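Amino acid adenylation domain-containing protein (Bacillus stratosphericus LAMA 585, PDB 6ULY) probably selects an alpha-keto acid and activates it as an acyl adenylate, serving as an adenylation domain of a nonribosomal depsipeptide synthetase. Local coordinates at residues H79-A84 with M219-I224; M229-N234 with C239-A244. All blocks are in the same frame, centred on the assembly; numbering follows the deposited sequence.

Interaction 1: H79-A84 with M219-I224; sequences HAMVTA and MPLDHI. With QA7 (5'-O-{(S)-hydroxy[(4-methyl-2-oxopentanoyl)oxy]phosphoryl}adenosine), chain C; SO4 (sulfate ion), chain D.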
loop_
_atom_site.group_PDB
_atom_site.type_symbol
_atom_site.label_atom_id
_atom_site.label_comp_id
_atom_site.label_asym_id
_atom_site.label_seq_id
_atom_site.Cartn_x
_atom_site.Cartn_y
_atom_site.Cartn_z
ATOM N N HIS A 79 25.811 1.814 21.793
ATOM C CA HIS A 79 27.048 2.587 21.829
ATOM C C HIS A 79 27.554 2.879 20.422
ATOM O O HIS A 79 27.870 4.028 20.085
ATOM C CB HIS A 79 28.107 1.833 22.637
ATOM C CG HIS A 79 29.459 2.472 22.607
ATOM N ND1 HIS A 79 29.856 3.419 23.527
ATOM C CD2 HIS A 79 30.509 2.300 21.768
ATOM C CE1 HIS A 79 31.093 3.800 23.259
ATOM N NE2 HIS A 79 31.511 3.137 22.195
ATOM N N ALA A 80 27.644 1.845 19.585
ATOM C CA ALA A 80 28.142 2.048 18.231
ATOM C C ALA A 80 27.194 2.917 17.407
ATOM O O ALA A 80 27.645 3.721 16.584
ATOM C CB ALA A 80 28.363 0.697 17.551
ATOM N N MET A 81 25.880 2.773 17.611
ATOM C CA MET A 81 24.921 3.510 16.788
ATOM C C MET A 81 24.894 4.987 17.159
ATOM O O MET A 81 24.926 5.859 16.280
ATOM C CB MET A 81 23.525 2.906 16.928
ATOM C CG MET A 81 22.432 3.721 16.236
ATOM S SD MET A 81 20.992 2.731 15.785
ATOM C CE MET A 81 20.652 1.875 17.319
ATOM N N VAL A 82 24.804 5.287 18.458
ATOM C CA VAL A 82 24.881 6.671 18.922
ATOM C C VAL A 82 26.148 7.333 18.396
ATOM O O VAL A 82 26.126 8.468 17.906
ATOM C CB VAL A 82 24.823 6.723 20.460
ATOM C CG1 VAL A 82 25.219 8.101 20.964
ATOM C CG2 VAL A 82 23.438 6.352 20.959
ATOM N N THR A 83 27.278 6.633 18.501
ATOM C CA THR A 83 28.542 7.197 18.039
ATOM C C THR A 83 28.541 7.374 16.529
ATOM O O THR A 83 29.006 8.399 16.014
ATOM C CB THR A 83 29.707 6.299 18.468
ATOM O OG1 THR A 83 29.714 6.178 19.893
ATOM C CG2 THR A 83 31.042 6.868 18.008
ATOM N N ALA A 84 28.033 6.376 15.804
ATOM C CA ALA A 84 27.970 6.469 14.351
ATOM C C ALA A 84 27.055 7.605 13.912
ATOM O O ALA A 84 27.331 8.284 12.916
ATOM C CB ALA A 84 27.492 5.140 13.769
ATOM N N MET A 219 13.790 1.618 24.130
ATOM C CA MET A 219 13.182 1.537 22.815
ATOM C C MET A 219 14.240 1.744 21.729
ATOM O O MET A 219 15.241 2.431 21.949
ATOM C CB MET A 219 12.074 2.575 22.681
ATOM C CG MET A 219 10.769 2.153 23.334
ATOM S SD MET A 219 9.982 0.790 22.452
ATOM C CE MET A 219 9.460 1.614 20.942
ATOM N N PRO A 220 14.040 1.159 20.547
ATOM C CA PRO A 220 15.050 1.276 19.486
ATOM C C PRO A 220 15.332 2.723 19.105
ATOM O O PRO A 220 14.420 3.544 18.975
ATOM C CB PRO A 220 14.421 0.514 18.310
ATOM C CG PRO A 220 13.388 -0.362 18.916
ATOM C CD PRO A 220 12.874 0.372 20.113
ATOM N N LEU A 221 16.616 3.020 18.896
ATOM C CA LEU A 221 17.024 4.320 18.381
ATOM C C LEU A 221 16.596 4.537 16.936
ATOM O O LEU A 221 16.692 5.666 16.444
ATOM C CB LEU A 221 18.540 4.478 18.488
ATOM C CG LEU A 221 19.107 4.692 19.892
ATOM C CD1 LEU A 221 20.629 4.648 19.848
ATOM C CD2 LEU A 221 18.614 6.012 20.476
ATOM N N ASP A 222 16.149 3.488 16.245
ATOM C CA ASP A 222 15.576 3.630 14.914
ATOM C C ASP A 222 14.104 4.022 14.954
ATOM O O ASP A 222 13.527 4.301 13.898
ATOM C CB ASP A 222 15.743 2.326 14.128
ATOM C CG ASP A 222 15.099 1.140 14.820
ATOM O OD1 ASP A 222 13.884 0.913 14.617
ATOM O OD2 ASP A 222 15.809 0.437 15.572
ATOM N N HIS A 223 13.490 4.026 16.133
ATOM C CA HIS A 223 12.162 4.590 16.328
ATOM C C HIS A 223 12.300 6.085 16.589
ATOM O O HIS A 223 13.197 6.521 17.320
ATOM C CB HIS A 223 11.450 3.903 17.499
ATOM C CG HIS A 223 9.983 4.200 17.586
ATOM N ND1 HIS A 223 9.478 5.483 17.608
ATOM C CD2 HIS A 223 8.913 3.374 17.680
ATOM C CE1 HIS A 223 8.161 5.436 17.698
ATOM N NE2 HIS A 223 7.793 4.167 17.745
ATOM N N ILE A 224 11.408 6.871 15.981
ATOM C CA ILE A 224 11.540 8.325 16.031
ATOM C C ILE A 224 11.512 8.821 17.471
ATOM O O ILE A 224 12.212 9.778 17.822
ATOM C CB ILE A 224 10.443 8.990 15.170
ATOM C CG1 ILE A 224 10.781 10.462 14.917
ATOM C CG2 ILE A 224 9.069 8.859 15.823
ATOM C CD1 ILE A 224 11.830 10.663 13.844
HETATM C C01 QA7 C . 5.000 9.620 20.822
HETATM C C02 QA7 C . 5.886 8.833 19.933
HETATM C C03 QA7 C . 7.179 9.568 19.705
HETATM C C04 QA7 C . 5.048 8.501 18.741
HETATM C C05 QA7 C . 5.690 8.560 17.391
HETATM C C06 QA7 C . 5.569 7.387 16.475
HETATM C C10 QA7 C . 3.205 6.943 13.971
HETATM C C11 QA7 C . 1.938 6.413 14.051
HETATM C C12 QA7 C . 0.873 7.588 14.094
HETATM C C13 QA7 C . -0.069 7.114 14.713
HETATM C C14 QA7 C . 0.541 5.976 15.736
HETATM C C16 QA7 C . 1.468 7.126 17.602
HETATM C C18 QA7 C . -0.135 7.062 19.007
HETATM C C19 QA7 C . -1.020 7.140 20.077
HETATM C C21 QA7 C . -2.564 6.047 18.893
HETATM C C23 QA7 C . -0.544 6.446 17.902
HETATM N N15 QA7 C . 0.484 6.490 17.044
HETATM N N17 QA7 C . 1.111 7.484 18.801
HETATM N N20 QA7 C . -2.201 6.636 19.974
HETATM N N22 QA7 C . -1.786 5.939 17.877
HETATM N N24 QA7 C . -0.619 7.791 21.249
HETATM O O07 QA7 C . 6.015 7.417 15.201
HETATM O O09 QA7 C . 4.176 5.969 13.892
HETATM O O25 QA7 C . 1.720 5.746 15.372
HETATM O O26 QA7 C . -1.021 6.364 13.933
HETATM O O27 QA7 C . 0.468 8.182 12.773
HETATM O O28 QA7 C . 6.606 5.347 14.149
HETATM O O29 QA7 C . 6.013 7.041 12.820
HETATM O O30 QA7 C . 5.087 6.450 16.874
HETATM O O31 QA7 C . 6.221 9.506 17.063
HETATM P P08 QA7 C . 5.680 6.408 14.023
HETATM S S SO4 D . 25.593 -1.390 23.818
HETATM O O1 SO4 D . 26.422 -1.987 22.800
HETATM O O2 SO4 D . 24.197 -1.581 23.519
HETATM O O3 SO4 D . 25.869 0.016 23.881
HETATM O O4 SO4 D . 25.870 -1.969 25.091
#
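Leu221 reaches out from the loop between strand 214-217 and helix 224-237 and lays its side chain on Met81 and Val82 of helix 78-91. Its CD1 presses against Val82 CG2 at 3.5 Å, tighter than usual for two carbons, while its CB lies 3.6 Å from Met81 CE. Met81 and Leu221 run past each other in opposite directions. The methionine chain leaves the helix with CG anti to the backbone N (chi1 173°) and bends only at its last torsion (chi3 50°), which brings the terminal methyl alongside Leu221 CB and CD1. Around this apolar core, Val82 also packs on Leu32, Tyr34 and Leu49.

Leu221 is the second residue of a type I turn from Pro220 to His223, closed by the bond from His223 N to Pro220 O. Beyond it, His223 sits at the N-cap position of helix 224-237, where its ND1 pairs with Gly225 N. The CE1-NE2 edge of the ring is turned to the keto acyl adenylate: O30 of the ligand lies near the ring plane, 3.3 Å from His223 CE1. Ile224 follows with CG2 3.2 Å from ligand O31.

On the helix side, Thr83 OG1 and Thr83 N approach His79 O from opposite faces of its plane. A sulfate, probably from the crystallisation liquor, accepts a bond from His79 N (2.8 Å) and is also held by Ser77, Asn78 and Arg245. The two segments meet through apolar side chains alone, so this contact depends on close fit and gives no polar pairing to orient it, while the same turn runs on to His223 and Ile224 at the acyl adenylate.

Interaction 2: M229-N234 with C239-A244; sequences MFHLVN and CEQIRA
Gln241, on strand 240-243, extends its amide to His231 and Asn234 on one side of helix 224-237. His231 ND1 donates to Gln241 OE1 over 2.9 Å in an almost straight bond (174°). The oxygen lies in the imidazole plane, yet the amide plane is turned 60° from the ring, and the donor stands tilted out of the carbonyl plane. Gln241 NE2 reaches back to His231 O only weakly, at 3.5 Å, and has a second partner in the hydroxyl of Tyr46. Trp86 bonds to His231 NE2, so both ring nitrogens are engaged and the rotation of the imidazole is fixed.

Packing is close where the amide of Gln241 crosses Asn234: NE2 of the glutamine comes within 3.2 Å of Asn234 CB. Gln241 CG sits between its backbone N and carbonyl carbon (chi1 61°), and from there the extended chain carries the amide up to the helix. Asn234 OD1 is bonded to Lys267 and has Cys239 SG beside it at 3.4 Å.

The looser part lies between the two amides, where a water bridges them: it donates to Gln241 OE1 at 2.6 Å and receives only a weak bond from Asn234 ND2. Near the C-terminal end of the helix the chain turns back, and Cys239 N donates to Asn234 O (3.0 Å). Helix and strand thus form the second half of a beta-alpha-beta crossover from strand 214-217 through helix 224-237 to the parallel neighbour 240-243, within the large mixed sheet of an ANL-type adenylation domain.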
loop_
_atom_site.group_PDB
_atom_site.type_symbol
_atom_site.label_atom_id
_atom_site.label_comp_id
_atom_site.label_asym_id
_atom_site.label_seq_id
_atom_site.Cartn_x
_atom_site.Cartn_y
_atom_site.Cartn_z
ATOM N N MET A 229 12.623 12.088 20.396
ATOM C CA MET A 229 11.902 12.438 21.616
ATOM C C MET A 229 12.763 12.247 22.860
ATOM O O MET A 229 12.542 12.923 23.872
ATOM C CB MET A 229 10.623 11.611 21.737
ATOM C CG MET A 229 9.768 11.995 22.932
ATOM S SD MET A 229 8.205 11.097 23.021
ATOM C CE MET A 229 8.782 9.421 23.286
ATOM N N PHE A 230 13.752 11.355 22.807
ATOM C CA PHE A 230 14.603 11.096 23.966
ATOM C C PHE A 230 16.060 11.414 23.662
ATOM O O PHE A 230 16.591 12.378 24.219
ATOM C CB PHE A 230 14.410 9.657 24.447
ATOM C CG PHE A 230 13.403 9.544 25.553
ATOM C CD1 PHE A 230 13.793 9.182 26.828
ATOM C CD2 PHE A 230 12.071 9.856 25.328
ATOM C CE1 PHE A 230 12.874 9.104 27.852
ATOM C CE2 PHE A 230 11.146 9.784 26.350
ATOM C CZ PHE A 230 11.549 9.406 27.615
ATOM N N HIS A 231 16.721 10.661 22.784
ATOM C CA HIS A 231 18.160 10.844 22.619
ATOM C C HIS A 231 18.501 12.301 22.311
ATOM O O HIS A 231 19.307 12.921 23.015
ATOM C CB HIS A 231 18.691 9.919 21.526
ATOM C CG HIS A 231 20.148 10.105 21.241
ATOM N ND1 HIS A 231 21.118 10.019 22.218
ATOM C CD2 HIS A 231 20.800 10.385 20.088
ATOM C CE1 HIS A 231 22.305 10.230 21.677
ATOM N NE2 HIS A 231 22.139 10.456 20.386
ATOM N N LEU A 232 17.883 12.875 21.271
ATOM C CA LEU A 232 18.234 14.244 20.895
ATOM C C LEU A 232 17.717 15.251 21.916
ATOM O O LEU A 232 18.391 16.246 22.206
ATOM C CB LEU A 232 17.705 14.568 19.499
ATOM C CG LEU A 232 18.448 13.888 18.347
ATOM C CD1 LEU A 232 17.821 14.278 17.015
ATOM C CD2 LEU A 232 19.932 14.221 18.357
ATOM N N VAL A 233 16.527 15.020 22.469
ATOM C CA VAL A 233 16.055 15.864 23.563
ATOM C C VAL A 233 17.054 15.837 24.711
ATOM O O VAL A 233 17.314 16.862 25.354
ATOM C CB VAL A 233 14.658 15.413 24.024
ATOM C CG1 VAL A 233 14.372 15.919 25.432
ATOM C CG2 VAL A 233 13.594 15.902 23.058
ATOM N N ASN A 234 17.633 14.665 24.983
ATOM C CA ASN A 234 18.556 14.534 26.104
ATOM C C ASN A 234 19.859 15.277 25.833
ATOM O O ASN A 234 20.361 16.000 26.700
ATOM C CB ASN A 234 18.825 13.055 26.387
ATOM C CG ASN A 234 17.606 12.330 26.914
ATOM O OD1 ASN A 234 16.776 12.909 27.617
ATOM N ND2 ASN A 234 17.489 11.053 26.574
ATOM N N CYS A 239 21.276 16.533 29.550
ATOM C CA CYS A 239 20.997 15.745 30.741
ATOM C C CYS A 239 21.593 14.345 30.612
ATOM O O CYS A 239 22.086 13.937 29.555
ATOM C CB CYS A 239 19.488 15.662 30.991
ATOM S SG CYS A 239 18.598 14.408 30.019
ATOM N N GLU A 240 21.547 13.606 31.717
ATOM C CA GLU A 240 22.067 12.247 31.755
ATOM C C GLU A 240 21.051 11.295 31.141
ATOM O O GLU A 240 19.864 11.345 31.479
ATOM C CB GLU A 240 22.365 11.837 33.199
ATOM C CG GLU A 240 23.540 10.894 33.345
ATOM C CD GLU A 240 24.864 11.604 33.176
ATOM O OE1 GLU A 240 25.043 12.672 33.796
ATOM O OE2 GLU A 240 25.719 11.099 32.417
ATOM N N GLN A 241 21.509 10.424 30.244
ATOM C CA GLN A 241 20.620 9.473 29.586
ATOM C C GLN A 241 21.234 8.081 29.622
ATOM O O GLN A 241 22.420 7.907 29.325
ATOM C CB GLN A 241 20.308 9.901 28.139
ATOM C CG GLN A 241 21.514 9.993 27.210
ATOM C CD GLN A 241 21.127 10.390 25.787
ATOM O OE1 GLN A 241 20.514 9.608 25.056
ATOM N NE2 GLN A 241 21.487 11.607 25.388
ATOM N N ILE A 242 20.418 7.094 29.986
ATOM C CA ILE A 242 20.833 5.699 30.070
ATOM C C ILE A 242 20.147 4.930 28.950
ATOM O O ILE A 242 18.921 4.992 28.804
ATOM C CB ILE A 242 20.500 5.094 31.445
ATOM C CG1 ILE A 242 21.366 5.738 32.532
ATOM C CG2 ILE A 242 20.701 3.586 31.441
ATOM C CD1 ILE A 242 20.637 6.767 33.365
ATOM N N ARG A 243 20.937 4.198 28.175
ATOM C CA ARG A 243 20.450 3.407 27.056
ATOM C C ARG A 243 20.522 1.928 27.408
ATOM O O ARG A 243 21.556 1.448 27.888
ATOM C CB ARG A 243 21.267 3.693 25.794
ATOM C CG ARG A 243 20.912 5.007 25.090
ATOM C CD ARG A 243 19.497 4.995 24.511
ATOM N NE ARG A 243 19.166 3.727 23.865
ATOM C CZ ARG A 243 18.024 3.478 23.228
ATOM N NH1 ARG A 243 17.086 4.413 23.131
ATOM N NH2 ARG A 243 17.825 2.284 22.685
ATOM N N ALA A 244 19.419 1.219 27.186
ATOM C CA ALA A 244 19.364 -0.227 27.317
ATOM C C ALA A 244 18.988 -0.844 25.976
ATOM O O ALA A 244 18.411 -0.187 25.105
ATOM C CB ALA A 244 18.359 -0.654 28.394
HETATM O O HOH W 1 18.345 8.110 25.260
#

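Interactions 1 and 2 have centres 10 Å apart and meet in one beta-alpha-beta unit through loop 219-224, which leads into helix 224-237; 79-84 comes from a separate helix, 78-91. Arg243 joins them, its NH2 lying 2.7 Å from Met219 O, a probable hydrogen bond, and its NH1 packing against Leu221 CD2 at 3.5 Å. His231 makes the other packing contacts, with CE1 3.7 Å from Val82 CG1 and CB 4.0 Å from Leu221 CD2. Towards the acyl adenylate, His223 and Ile224 of interaction 1 and Met229 of interaction 2 line the pocket, whereas the side chain of His231 stays about 12 Å from the ligand.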